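Long-range contact in alpha-fucosidase (Bifidobacterium bifidum, PDB 2EAB), which probably releases alpha-1,2-linked L-fucose from glycans by hydrolysis, this chain being the glycoside hydrolase family 95 catalytic portion of a longer protein that binds calcium: residues 215-220 against 232-237. Numbering follows the deposited sequence.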
# COMPACT_ATOMS: atom_id res chain seq x y z
N TYR A 215 20.01 -17.06 -4.87
CA TYR A 215 19.16 -17.49 -5.97
C TYR A 215 19.97 -18.15 -7.07
O TYR A 215 21.13 -17.80 -7.30
CB TYR A 215 18.28 -16.36 -6.50
CG TYR A 215 18.93 -15.09 -7.02
CD1 TYR A 215 19.41 -15.01 -8.33
CD2 TYR A 215 18.97 -13.94 -6.24
CE1 TYR A 215 19.95 -13.81 -8.82
CE2 TYR A 215 19.50 -12.74 -6.72
CZ TYR A 215 19.99 -12.69 -8.01
OH TYR A 215 20.51 -11.51 -8.50
N SER A 216 19.36 -19.12 -7.75
CA SER A 216 20.07 -19.81 -8.83
C SER A 216 20.20 -18.92 -10.06
O SER A 216 19.36 -18.05 -10.31
CB SER A 216 19.42 -21.15 -9.17
OG SER A 216 18.15 -20.98 -9.78
N LYS A 217 21.26 -19.16 -10.82
CA LYS A 217 21.62 -18.31 -11.94
C LYS A 217 22.10 -19.16 -13.09
O LYS A 217 22.64 -20.26 -12.89
CB LYS A 217 22.75 -17.35 -11.55
CG LYS A 217 22.45 -16.49 -10.33
CD LYS A 217 23.70 -15.80 -9.83
CE LYS A 217 23.45 -15.01 -8.56
NZ LYS A 217 23.11 -15.86 -7.39
N THR A 218 21.91 -18.65 -14.30
CA THR A 218 22.48 -19.26 -15.49
C THR A 218 23.28 -18.21 -16.25
O THR A 218 22.79 -17.11 -16.50
CB THR A 218 21.40 -19.86 -16.42
OG1 THR A 218 20.63 -18.82 -17.00
CG2 THR A 218 20.48 -20.77 -15.65
N GLY A 219 24.53 -18.56 -16.58
CA GLY A 219 25.38 -17.74 -17.43
C GLY A 219 25.68 -16.34 -16.95
O GLY A 219 25.85 -15.43 -17.77
N GLU A 220 25.77 -16.14 -15.63
CA GLU A 220 26.12 -14.82 -15.12
C GLU A 220 27.59 -14.49 -15.37
O GLU A 220 28.47 -15.33 -15.16
CB GLU A 220 25.83 -14.68 -13.63
CG GLU A 220 25.96 -13.23 -13.16
CD GLU A 220 25.91 -13.06 -11.67
OE1 GLU A 220 24.80 -12.81 -11.14
OE2 GLU A 220 26.97 -13.18 -11.01
N LYS A 232 25.58 -9.34 -15.54
CA LYS A 232 24.42 -9.77 -16.31
C LYS A 232 24.31 -11.28 -16.32
O LYS A 232 25.32 -11.99 -16.23
CB LYS A 232 24.49 -9.22 -17.74
CG LYS A 232 25.69 -9.72 -18.54
CD LYS A 232 25.83 -8.99 -19.86
CE LYS A 232 27.03 -9.52 -20.64
NZ LYS A 232 27.32 -8.70 -21.85
N GLY A 233 23.09 -11.77 -16.43
CA GLY A 233 22.84 -13.20 -16.46
C GLY A 233 21.36 -13.47 -16.59
O GLY A 233 20.60 -12.58 -17.00
N ALA A 234 20.95 -14.68 -16.25
CA ALA A 234 19.53 -15.05 -16.26
C ALA A 234 19.22 -15.78 -14.96
O ALA A 234 20.07 -16.51 -14.44
CB ALA A 234 19.20 -15.93 -17.46
N LEU A 235 18.02 -15.57 -14.44
CA LEU A 235 17.59 -16.32 -13.26
C LEU A 235 17.50 -17.79 -13.62
O LEU A 235 16.95 -18.15 -14.66
CB LEU A 235 16.25 -15.81 -12.72
CG LEU A 235 16.23 -14.38 -12.19
CD1 LEU A 235 14.85 -14.04 -11.66
CD2 LEU A 235 17.30 -14.14 -11.13
N GLY A 236 18.02 -18.64 -12.74
CA GLY A 236 17.95 -20.09 -12.95
C GLY A 236 16.53 -20.62 -12.89
O GLY A 236 16.18 -21.56 -13.60
N ASN A 237 15.70 -20.00 -12.05
CA ASN A 237 14.35 -20.51 -11.85
C ASN A 237 13.45 -20.36 -13.08
O ASN A 237 12.65 -21.25 -13.36
CB ASN A 237 13.73 -19.87 -10.60
CG ASN A 237 12.21 -19.88 -10.61
OD1 ASN A 237 11.59 -19.08 -11.31
ND2 ASN A 237 11.62 -20.76 -9.82
O HOH W 1 16.53 -18.09 -9.89
O HOH W 2 17.78 -19.87 -16.69
O HOH W 3 26.47 -13.19 -19.17
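T218 has chi1 of 69°, which sets OG1 between its backbone N and carbonyl carbon and lays it beside the methyl of A234, with OG1 to A234 CB at 3.3 Å. CG2 of T218 then lies over the CA of G236. In Y215, chi1 of 58° likewise puts CG between the backbone N and the carbonyl carbon and turns the ring toward L235. The ring crosses the end of L235 at a slant, Y215 CE1 to L235 CD2 3.5 Å.

The backbones pair as antiparallel strands. T218 and A234 form a hydrogen-bonded pair, and their side chains share one face of the sheet. T218 N gives a nearly straight bond to A234 O (2.8 Å, 169° at the hydrogen). A234 N returns a longer one to T218 O, 3.1 Å. Beyond the strand end, G236 N binds S216 O from well above the carbonyl plane. A water joins T218 OG1 to L235 O. At the other end the chain turns at T218 and G219, and E220 CA sits against K232 O at 3.1 Å, a CA-H...O contact.

K217 NZ bends back to Y215 O (2.8 Å) and also bonds N212 O. S216 OG hydrogen-bonds D407 OD2, outside the two segments.

The segments belong to the hairpin of strands 217-225 and 228-235, at the edge of a large antiparallel sheet in the N-terminal domain. Three direct backbone bonds tie them at the surface, with waters bridging beside them. S216 O accepts from G236 N and from a water, which in turn accepts from N237 N. This carbonyl is thus satisfied twice and linked to two successive residues.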